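Local coordinates for protein polyphenol oxidase, chloroplastic (Malus domestica, PDB 6ELV) that catalyses, as the full-length enzyme, the oxidation of mono- and o-diphenols to o-diquinones, the chain here being its separately expressed C-terminal domain, at residues Asp65-Asp70 and Thr126-Phe131; Glu47-Glu52 and Leu104-Thr109; Ile54-Asp59 and Phe87-His92; Ile19-Lys24 and Gly132-Gly137. All blocks are in the same frame, centred on the assembly; numbering follows the deposited sequence.

Contact 1 (Asp65-Asp70 and Thr126-Phe131). With CA (calcium ion), chain B.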
# COMPACT_ATOMS: atom_id res chain seq x y z
N ASP A 65 -3.78 2.98 -7.56
CA ASP A 65 -4.30 1.67 -7.20
C ASP A 65 -3.24 0.89 -6.45
O ASP A 65 -2.03 1.09 -6.64
CB ASP A 65 -4.77 0.91 -8.45
CG ASP A 65 -5.87 1.65 -9.20
OD1 ASP A 65 -6.63 2.44 -8.60
OD2 ASP A 65 -5.99 1.41 -10.42
N VAL A 66 -3.69 -0.00 -5.57
CA VAL A 66 -2.82 -0.75 -4.68
C VAL A 66 -3.04 -2.24 -4.91
O VAL A 66 -4.19 -2.71 -4.90
CB VAL A 66 -3.09 -0.41 -3.21
CG1 VAL A 66 -2.11 -1.13 -2.29
CG2 VAL A 66 -3.05 1.10 -2.99
N TYR A 67 -1.94 -2.97 -5.10
CA TYR A 67 -1.96 -4.41 -5.30
C TYR A 67 -1.00 -5.07 -4.31
O TYR A 67 -0.06 -4.45 -3.82
CB TYR A 67 -1.54 -4.80 -6.73
CG TYR A 67 -2.51 -4.33 -7.79
CD1 TYR A 67 -2.56 -2.99 -8.17
CD2 TYR A 67 -3.36 -5.22 -8.42
CE1 TYR A 67 -3.44 -2.57 -9.15
CE2 TYR A 67 -4.24 -4.81 -9.40
CZ TYR A 67 -4.29 -3.47 -9.74
OH TYR A 67 -5.17 -3.05 -10.71
N VAL A 68 -1.24 -6.35 -4.04
CA VAL A 68 -0.38 -7.13 -3.15
C VAL A 68 -0.02 -8.44 -3.83
O VAL A 68 -0.86 -9.04 -4.52
CB VAL A 68 -1.09 -7.38 -1.80
CG1 VAL A 68 -0.25 -8.25 -0.87
CG2 VAL A 68 -1.40 -6.06 -1.12
N ASN A 69 1.20 -8.92 -3.61
CA ASN A 69 1.58 -10.24 -4.08
C ASN A 69 2.50 -10.91 -3.06
O ASN A 69 3.08 -10.26 -2.20
CB ASN A 69 2.20 -10.26 -5.50
CG ASN A 69 3.58 -9.62 -5.59
OD1 ASN A 69 3.70 -8.44 -5.91
ND2 ASN A 69 4.63 -10.41 -5.38
N ASP A 70 2.61 -12.23 -3.22
CA ASP A 70 3.46 -13.06 -2.37
C ASP A 70 4.92 -12.67 -2.59
O ASP A 70 5.40 -12.60 -3.73
CB ASP A 70 3.19 -14.51 -2.76
CG ASP A 70 3.88 -15.52 -1.86
OD1 ASP A 70 5.11 -15.43 -1.68
OD2 ASP A 70 3.19 -16.45 -1.37
N THR A 126 2.37 -3.07 -4.33
CA THR A 126 2.59 -2.33 -5.56
C THR A 126 1.64 -1.14 -5.58
O THR A 126 0.44 -1.30 -5.35
CB THR A 126 2.35 -3.23 -6.78
OG1 THR A 126 3.27 -4.33 -6.75
CG2 THR A 126 2.55 -2.50 -8.09
N LEU A 127 2.18 0.04 -5.87
CA LEU A 127 1.40 1.26 -6.01
C LEU A 127 1.44 1.67 -7.48
O LEU A 127 2.53 1.81 -8.06
CB LEU A 127 1.97 2.38 -5.14
CG LEU A 127 2.12 2.06 -3.65
CD1 LEU A 127 2.61 3.29 -2.93
CD2 LEU A 127 0.81 1.60 -3.05
N VAL A 128 0.27 1.86 -8.07
CA VAL A 128 0.12 2.11 -9.50
C VAL A 128 -0.52 3.47 -9.69
O VAL A 128 -1.74 3.61 -9.54
CB VAL A 128 -0.74 1.02 -10.16
CG1 VAL A 128 -0.77 1.22 -11.66
CG2 VAL A 128 -0.25 -0.40 -9.80
N PRO A 129 0.25 4.50 -10.02
CA PRO A 129 -0.36 5.81 -10.23
C PRO A 129 -1.17 5.80 -11.52
O PRO A 129 -0.75 5.23 -12.54
CB PRO A 129 0.84 6.76 -10.31
CG PRO A 129 1.94 5.91 -10.85
CD PRO A 129 1.71 4.53 -10.23
N LYS A 130 -2.34 6.42 -11.45
CA LYS A 130 -3.22 6.57 -12.60
C LYS A 130 -3.33 8.01 -13.06
O LYS A 130 -3.29 8.27 -14.27
CB LYS A 130 -4.61 6.00 -12.29
CG LYS A 130 -4.59 4.53 -11.88
CD LYS A 130 -4.01 3.65 -12.97
CE LYS A 130 -4.92 3.59 -14.18
NZ LYS A 130 -4.56 2.46 -15.08
N PHE A 131 -3.45 8.95 -12.13
CA PHE A 131 -3.37 10.35 -12.48
C PHE A 131 -3.06 11.15 -11.23
O PHE A 131 -3.37 10.74 -10.11
CB PHE A 131 -4.59 10.88 -13.25
CG PHE A 131 -5.90 10.52 -12.64
CD1 PHE A 131 -6.42 11.27 -11.59
CD2 PHE A 131 -6.65 9.46 -13.14
CE1 PHE A 131 -7.65 10.96 -11.03
CE2 PHE A 131 -7.90 9.16 -12.59
CZ PHE A 131 -8.40 9.92 -11.54
CA CA B . 5.06 -17.34 -0.02
O HOH W 1 2.13 -6.28 -5.36
O HOH W 2 5.96 -19.49 0.79
O HOH W 3 3.14 -18.67 0.57

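Contact 2 (Glu47-Glu52 and Leu104-Thr109)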
# COMPACT_ATOMS: atom_id res chain seq x y z
N GLU A 47 -6.11 -7.50 9.55
CA GLU A 47 -4.75 -7.07 9.29
C GLU A 47 -4.83 -5.96 8.24
O GLU A 47 -5.38 -6.18 7.16
CB GLU A 47 -3.95 -8.27 8.80
CG GLU A 47 -2.47 -8.03 8.65
CD GLU A 47 -1.65 -9.29 8.40
OE1 GLU A 47 -2.19 -10.41 8.55
OE2 GLU A 47 -0.47 -9.15 8.04
N ILE A 48 -4.31 -4.78 8.57
CA ILE A 48 -4.57 -3.57 7.82
C ILE A 48 -3.29 -3.04 7.18
O ILE A 48 -2.30 -2.81 7.87
CB ILE A 48 -5.21 -2.49 8.73
CG1 ILE A 48 -6.50 -3.08 9.31
CG2 ILE A 48 -5.41 -1.19 7.97
CD1 ILE A 48 -7.53 -2.14 9.74
N LEU A 49 -3.32 -2.82 5.86
CA LEU A 49 -2.27 -2.11 5.15
C LEU A 49 -2.54 -0.61 5.28
O LEU A 49 -3.63 -0.14 4.97
CB LEU A 49 -2.30 -2.51 3.68
CG LEU A 49 -1.30 -1.85 2.74
CD1 LEU A 49 0.12 -2.17 3.17
CD2 LEU A 49 -1.55 -2.33 1.33
N VAL A 50 -1.54 0.14 5.75
CA VAL A 50 -1.66 1.57 6.01
C VAL A 50 -0.68 2.30 5.11
O VAL A 50 0.54 2.08 5.20
CB VAL A 50 -1.40 1.90 7.49
CG1 VAL A 50 -1.64 3.39 7.75
CG2 VAL A 50 -2.26 1.04 8.38
N ILE A 51 -1.20 3.14 4.24
CA ILE A 51 -0.39 4.01 3.41
C ILE A 51 -0.52 5.40 4.00
O ILE A 51 -1.60 5.99 3.98
CB ILE A 51 -0.86 3.96 1.96
CG1 ILE A 51 -0.78 2.51 1.52
CG2 ILE A 51 -0.00 4.85 1.07
CD1 ILE A 51 -1.41 2.25 0.24
N GLU A 52 0.59 5.91 4.55
CA GLU A 52 0.59 7.12 5.34
C GLU A 52 1.16 8.30 4.56
O GLU A 52 1.92 8.13 3.60
CB GLU A 52 1.42 6.94 6.61
N LEU A 104 -4.53 6.04 3.70
CA LEU A 104 -5.39 5.01 3.14
C LEU A 104 -5.17 3.73 3.92
O LEU A 104 -4.02 3.32 4.10
CB LEU A 104 -5.09 4.77 1.66
CG LEU A 104 -5.96 3.72 0.96
CD1 LEU A 104 -7.40 4.18 0.81
CD2 LEU A 104 -5.37 3.32 -0.38
N ARG A 105 -6.25 3.10 4.36
CA ARG A 105 -6.18 1.83 5.07
C ARG A 105 -6.98 0.78 4.32
O ARG A 105 -8.15 1.00 3.99
CB ARG A 105 -6.71 1.96 6.50
CG ARG A 105 -5.93 2.92 7.35
CD ARG A 105 -6.37 2.87 8.81
NE ARG A 105 -5.67 3.85 9.64
CZ ARG A 105 -6.02 5.13 9.75
NH1 ARG A 105 -7.07 5.60 9.07
NH2 ARG A 105 -5.33 5.95 10.53
N LEU A 106 -6.35 -0.38 4.07
CA LEU A 106 -6.94 -1.46 3.28
C LEU A 106 -6.88 -2.77 4.06
O LEU A 106 -5.83 -3.14 4.60
CB LEU A 106 -6.18 -1.63 1.96
CG LEU A 106 -6.11 -0.38 1.07
CD1 LEU A 106 -5.30 -0.69 -0.18
CD2 LEU A 106 -7.50 0.10 0.71
N GLY A 107 -7.99 -3.51 4.08
CA GLY A 107 -7.98 -4.81 4.75
C GLY A 107 -7.26 -5.87 3.93
O GLY A 107 -7.50 -6.01 2.73
N LEU A 108 -6.39 -6.64 4.60
CA LEU A 108 -5.59 -7.67 3.95
C LEU A 108 -5.94 -9.10 4.32
O LEU A 108 -5.44 -10.01 3.66
CB LEU A 108 -4.11 -7.50 4.27
CG LEU A 108 -3.42 -6.25 3.76
CD1 LEU A 108 -1.94 -6.37 4.07
CD2 LEU A 108 -3.65 -6.03 2.27
N THR A 109 -6.74 -9.35 5.35
CA THR A 109 -6.86 -10.71 5.86
C THR A 109 -7.36 -11.68 4.79
O THR A 109 -6.74 -12.73 4.55
CB THR A 109 -7.72 -10.73 7.12
OG1 THR A 109 -7.02 -10.02 8.15
CG2 THR A 109 -8.01 -12.16 7.58
O HOH W 4 -4.62 -11.60 8.43

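Contact 3 (Ile54-Asp59 and Phe87-His92)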
# COMPACT_ATOMS: atom_id res chain seq x y z
N ILE A 54 -0.01 10.56 2.56
CA ILE A 54 -0.40 10.80 1.17
C ILE A 54 -0.65 12.29 1.01
O ILE A 54 -1.53 12.86 1.66
CB ILE A 54 -1.67 10.00 0.83
CG1 ILE A 54 -1.46 8.50 1.04
CG2 ILE A 54 -2.15 10.31 -0.58
CD1 ILE A 54 -2.74 7.71 0.93
N GLU A 55 0.13 12.94 0.14
CA GLU A 55 0.08 14.39 0.07
C GLU A 55 0.06 14.86 -1.37
O GLU A 55 0.82 14.36 -2.21
CB GLU A 55 1.27 15.00 0.80
CG GLU A 55 1.15 16.47 0.98
CD GLU A 55 2.30 17.01 1.79
OE1 GLU A 55 2.52 16.49 2.90
OE2 GLU A 55 3.00 17.91 1.28
N PHE A 56 -0.78 15.85 -1.65
CA PHE A 56 -1.01 16.32 -3.01
C PHE A 56 -1.74 17.66 -2.94
O PHE A 56 -2.31 18.02 -1.90
CB PHE A 56 -1.83 15.31 -3.83
CG PHE A 56 -3.12 14.92 -3.16
CD1 PHE A 56 -3.16 13.91 -2.21
CD2 PHE A 56 -4.29 15.62 -3.43
CE1 PHE A 56 -4.33 13.59 -1.57
CE2 PHE A 56 -5.47 15.29 -2.80
CZ PHE A 56 -5.49 14.28 -1.87
N ASP A 57 -1.73 18.38 -4.05
CA ASP A 57 -2.50 19.61 -4.16
C ASP A 57 -3.97 19.27 -4.36
O ASP A 57 -4.31 18.46 -5.23
CB ASP A 57 -2.02 20.45 -5.35
CG ASP A 57 -0.71 21.18 -5.10
OD1 ASP A 57 -0.10 21.04 -4.03
OD2 ASP A 57 -0.29 21.90 -6.02
N ARG A 58 -4.85 19.93 -3.60
CA ARG A 58 -6.27 19.61 -3.65
C ARG A 58 -6.89 19.87 -5.02
O ARG A 58 -7.87 19.21 -5.37
CB ARG A 58 -7.02 20.37 -2.57
CG ARG A 58 -6.73 19.85 -1.18
CD ARG A 58 -7.32 20.76 -0.11
NE ARG A 58 -7.00 20.30 1.24
CZ ARG A 58 -7.79 19.56 2.00
NH1 ARG A 58 -9.00 19.22 1.59
NH2 ARG A 58 -7.38 19.18 3.20
N ASP A 59 -6.34 20.81 -5.81
CA ASP A 59 -6.88 21.10 -7.13
C ASP A 59 -6.39 20.13 -8.21
O ASP A 59 -6.69 20.35 -9.39
CB ASP A 59 -6.65 22.56 -7.54
CG ASP A 59 -5.18 22.93 -7.67
OD1 ASP A 59 -4.30 22.05 -7.70
OD2 ASP A 59 -4.90 24.15 -7.74
N PHE A 87 -6.73 4.75 -3.82
CA PHE A 87 -6.89 6.09 -3.27
C PHE A 87 -7.36 7.02 -4.38
O PHE A 87 -6.76 7.04 -5.46
CB PHE A 87 -5.58 6.64 -2.73
CG PHE A 87 -5.73 8.03 -2.22
CD1 PHE A 87 -6.31 8.25 -0.99
CD2 PHE A 87 -5.40 9.12 -3.01
CE1 PHE A 87 -6.51 9.52 -0.53
CE2 PHE A 87 -5.61 10.40 -2.56
CZ PHE A 87 -6.16 10.60 -1.31
N VAL A 88 -8.42 7.79 -4.12
CA VAL A 88 -8.96 8.75 -5.08
C VAL A 88 -9.23 10.06 -4.36
O VAL A 88 -9.81 10.07 -3.27
CB VAL A 88 -10.28 8.24 -5.69
CG1 VAL A 88 -10.91 9.30 -6.58
CG2 VAL A 88 -10.06 6.96 -6.46
N SER A 89 -8.85 11.16 -4.99
CA SER A 89 -9.29 12.49 -4.58
C SER A 89 -9.86 13.22 -5.79
O SER A 89 -9.25 13.23 -6.86
CB SER A 89 -8.13 13.28 -3.99
OG SER A 89 -8.58 14.55 -3.54
N VAL A 90 -11.01 13.86 -5.61
CA VAL A 90 -11.62 14.69 -6.65
C VAL A 90 -11.13 16.12 -6.43
O VAL A 90 -10.99 16.57 -5.28
CB VAL A 90 -13.15 14.55 -6.70
CG1 VAL A 90 -13.78 15.13 -5.51
CG2 VAL A 90 -13.77 15.18 -7.95
N PRO A 91 -10.82 16.85 -7.49
CA PRO A 91 -10.24 18.19 -7.33
C PRO A 91 -11.21 19.14 -6.66
O PRO A 91 -12.42 19.13 -6.94
CB PRO A 91 -9.91 18.62 -8.76
CG PRO A 91 -10.62 17.66 -9.65
CD PRO A 91 -10.87 16.43 -8.90
N HIS A 92 -10.68 19.96 -5.77
CA HIS A 92 -11.50 20.89 -5.02
C HIS A 92 -10.60 21.98 -4.46
O HIS A 92 -9.37 21.89 -4.52
CB HIS A 92 -12.24 20.17 -3.88
CG HIS A 92 -11.34 19.55 -2.86
ND1 HIS A 92 -10.75 18.32 -3.04
CD2 HIS A 92 -10.93 19.99 -1.64
CE1 HIS A 92 -10.01 18.03 -1.98
NE2 HIS A 92 -10.11 19.02 -1.11
O HOH W 5 -7.68 16.38 -5.23

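Contact 4 (Ile19-Lys24 and Gly132-Gly137)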
# COMPACT_ATOMS: atom_id res chain seq x y z
N ILE A 19 8.26 9.16 -1.06
CA ILE A 19 8.56 9.13 -2.48
C ILE A 19 7.46 9.84 -3.25
O ILE A 19 6.31 9.88 -2.82
CB ILE A 19 8.64 7.70 -3.07
CG1 ILE A 19 7.32 6.96 -2.91
CG2 ILE A 19 9.76 6.90 -2.49
CD1 ILE A 19 6.95 6.18 -4.10
N SER A 20 7.83 10.39 -4.40
CA SER A 20 6.86 10.85 -5.39
C SER A 20 6.45 9.67 -6.26
O SER A 20 7.31 8.97 -6.81
CB SER A 20 7.50 11.93 -6.26
OG SER A 20 6.76 12.10 -7.46
N LEU A 21 5.14 9.44 -6.37
CA LEU A 21 4.64 8.28 -7.11
C LEU A 21 4.47 8.62 -8.60
O LEU A 21 3.37 8.73 -9.13
CB LEU A 21 3.34 7.80 -6.49
CG LEU A 21 2.87 6.44 -7.02
CD1 LEU A 21 3.82 5.30 -6.62
CD2 LEU A 21 1.46 6.16 -6.57
N GLY A 22 5.61 8.75 -9.28
CA GLY A 22 5.57 9.12 -10.68
C GLY A 22 5.45 7.96 -11.64
O GLY A 22 5.23 8.17 -12.84
N SER A 23 5.57 6.75 -11.13
CA SER A 23 5.49 5.53 -11.92
C SER A 23 5.12 4.40 -10.96
O SER A 23 5.14 4.57 -9.73
CB SER A 23 6.83 5.25 -12.60
OG SER A 23 6.69 4.32 -13.65
N LYS A 24 4.80 3.23 -11.52
CA LYS A 24 4.49 2.06 -10.70
C LYS A 24 5.73 1.62 -9.93
O LYS A 24 6.82 1.50 -10.50
CB LYS A 24 3.99 0.94 -11.60
CG LYS A 24 3.66 -0.34 -10.86
CD LYS A 24 2.85 -1.29 -11.74
CE LYS A 24 3.69 -2.13 -12.66
NZ LYS A 24 2.91 -3.34 -13.07
N GLY A 132 -2.41 12.29 -11.45
CA GLY A 132 -2.11 13.24 -10.40
C GLY A 132 -0.77 13.04 -9.73
O GLY A 132 -0.39 11.90 -9.43
N ALA A 133 -0.07 14.13 -9.46
CA ALA A 133 1.17 14.09 -8.69
C ALA A 133 0.85 13.87 -7.22
O ALA A 133 0.03 14.59 -6.64
CB ALA A 133 1.92 15.41 -8.85
N VAL A 134 1.48 12.87 -6.62
CA VAL A 134 1.20 12.52 -5.23
C VAL A 134 2.48 12.03 -4.58
O VAL A 134 3.29 11.33 -5.20
CB VAL A 134 0.03 11.52 -5.13
CG1 VAL A 134 0.38 10.19 -5.77
CG2 VAL A 134 -0.40 11.32 -3.69
N LYS A 135 2.66 12.40 -3.31
CA LYS A 135 3.71 11.89 -2.45
C LYS A 135 3.12 10.81 -1.54
O LYS A 135 2.00 10.95 -1.04
CB LYS A 135 4.29 13.01 -1.58
CG LYS A 135 5.16 12.52 -0.41
CD LYS A 135 5.51 13.64 0.56
CE LYS A 135 5.64 13.14 1.98
NZ LYS A 135 4.33 13.03 2.70
N ILE A 136 3.88 9.74 -1.35
CA ILE A 136 3.54 8.67 -0.42
C ILE A 136 4.55 8.73 0.72
O ILE A 136 5.76 8.61 0.49
CB ILE A 136 3.60 7.30 -1.12
CG1 ILE A 136 2.78 7.28 -2.41
CG2 ILE A 136 3.18 6.21 -0.13
CD1 ILE A 136 1.31 7.47 -2.21
N GLY A 137 4.06 8.91 1.95
CA GLY A 137 4.92 9.09 3.10
C GLY A 137 5.55 7.82 3.64
O GLY A 137 6.70 7.84 4.07
O HOH W 6 4.19 12.29 -8.27
O HOH W 7 2.19 11.07 -8.91

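Contact 1 (Asp65-Asp70 and Thr126-Phe131)
Tyr67 and Thr126 face each other as a hydrogen-bonded antiparallel pair, Asp65 and Val128 form the next one, and the non-hydrogen-bonded pair Val66 and Leu127 sits between them. Four backbone bonds hold this ladder, among them Thr126 N to Tyr67 O at 2.8 Å. The closed side is the face of Val66 and Leu127, whose side chains lie alongside each other and point the same way, Val66 CG2 being 3.9 Å from Leu127 CD2. Leu49 and Ile51 cover this pair from strand 48-57, so strands 62-70 and 122-131 turn their inner face to the second sheet of a beta-sandwich. The other face is partly open to solvent, ending in the exposed Lys130. There CG of Tyr67 stands beside the backbone N (chi1 -65°), which brings the ring slantwise to Val128, with CD1 3.8 Å from CG2. Across the contact Asp65 OD2 meets the aliphatic part of the bent Lys130 chain, at 3.7 Å from CG, and remains 5.0 Å from Lys130 NZ; Asp65 OD1 is taken by Lys63 and Ser86. Lys130 and Phe131 both face Lys63 in a classic beta bulge. Toward the other end water replaces direct contact: one molecule, 2.7 Å from Asn69 OD1, joins it to Thr126 OG1. Beyond it Asp70 OD1 and OD2 both bind the calcium ion at 2.5 Å, in a site shared with Asp72, Asp120 and two waters.

Contact 2 (Glu47-Glu52 and Leu104-Thr109)
Ile51 and Leu104, then Leu49 and Leu106, are the hydrogen-bonded pairs of an antiparallel ladder whose short strand axes approach to 4.5 Å at an angle of 161°. Each pair is tied by two backbone bonds, such as Ile51 N to Leu104 O at 2.8 Å. One further bond, from Leu108 N to Glu47 O, meets the oxygen nearly end-on to its carbonyl. Ile51 and Leu104 lie side by side, with CD1 of the first 4.1 Å from CD2 of the second, while Leu108 turns its CD1 to Leu49 CB at 3.9 Å. On the reverse face Ile48 CG2 rests at 3.7 Å on CB of Arg105, the aliphatic root of an extended chain. At the far end Thr109 OG1 accepts a nearly straight hydrogen bond from Glu47 N at 3.0 Å, and a water links the same hydroxyl to Glu47 OE1; Glu47 OE2 pairs with Arg31. Replacing Thr109 with a valine would probably leave the Glu47 N-H without this acceptor and break the water bridge. Leu49, Ile51, Leu104 and Leu106 all touch Val66 of the facing sheet, as is typical of the hydrophobic interior of a beta-sandwich.

Contact 3 (Ile54-Asp59 and Phe87-His92)
Arg58 and His92 carry the polar half of this contact, and Phe56 and Phe87 the apolar half. Arg58 NH1 donates to His92 NE2 at 2.9 Å, arriving in the plane of the imidazole, while the guanidinium and ring planes stand 84° apart. The same arginine lays its CB over one face of the His92 ring, 3.9 Å from the centroid, so ring edge and ring face are both engaged. Its backbone takes part too, Arg58 O accepting from His92 N at 2.9 Å. Farther in, Phe56 CE1 comes within 3.5 Å of Phe87 CZ, the rings meeting obliquely with planes at 60°, and Ile54 CG2 sits over a face of Phe87, 4.1 Å from its centroid. These side chains fill the gap between facing strands of the two sheets of a beta-sandwich: the axes of strand segments 54-57 and 87-89 pass no closer than 10.3 Å, and the two share no beta bridge. Ser89 OG reaches Phe56 CE2 at 3.3 Å and is joined to Arg58 O by a water. What positions the imidazole is His92 ND1, which donates to Val90 O at 2.9 Å; with CG lodged between backbone N and carbonyl carbon (chi1 62°), the ring folds back to make this bond. Were His92 an alanine, Arg58 NH1 would probably lose its acceptor, Val90 O the ring donor and Arg58 CB the face it lies over, leaving the NH1 end less fixed, although NE keeps Lys99 O. In the next shell Arg58 NE donates to Lys99 O, and Phe64 meets the Phe87 ring.

Contact 4 (Ile19-Lys24 and Gly132-Gly137)
A short antiparallel ladder at the margin of the four-stranded sheet joins Ile19 to Ile136, with strand 19-20 added as the outermost strand beside 135-142. Ile19 and Ile136 form a hydrogen-bonded pair, Ile136 N reaching Ile19 O at 2.8 Å, and Ser20 opposite Lys135 is the non-hydrogen-bonded one. Leu21 N then gives an almost linear bond to Val134 O at 2.9 Å. Leu21 is also the centre of an inverse gamma turn, closed by a weak bond from Gly22 N to Ser20 O, which leads the chain out of the pairing. The side chains of Ile19 and Ile136 lie alongside each other, with CG1 of the first 4.1 Å from CB of the second. Leu21 CB touches both Val134 CG1, at 3.9 Å, and Ile136 CG1, at 4.2 Å; with CG anti to the backbone N (chi1 -169°), the leucine also reaches Leu127 and Phe64 of the other sheet. Past the last direct bond a water takes over, donating to Leu21 O at 2.6 Å and to Gly132 O at 2.8 Å while accepting from Val134 N. Lys135 NZ, meanwhile, binds Gly53 O. Backbone bonds thus hold the ladder itself, whereas solvent satisfies polar backbone atoms where the two segments diverge.

Contacts 1 and 2 are the inner ones, each centred about 7 Å from the centre of the chain, one in each sheet of the sandwich; they touch through Val66, Leu127, Leu49, Ile51 and Leu106. The centre of contact 4 lies about 12 Å out and that of contact 3, the farthest, about 17 Å. Contacts 2 and 3 both use strand 48-57, yet the first pairs it within its sheet and the second faces it across the gap, so backbone bonds give way to aromatic packing and an arginine-histidine bond. Contact 4 adds a marginal strand to the sheet of contact 2; Ile136 meets Ile51, and Val134 meets Ile54 of contact 3. Contact 1 alone extends to the calcium site.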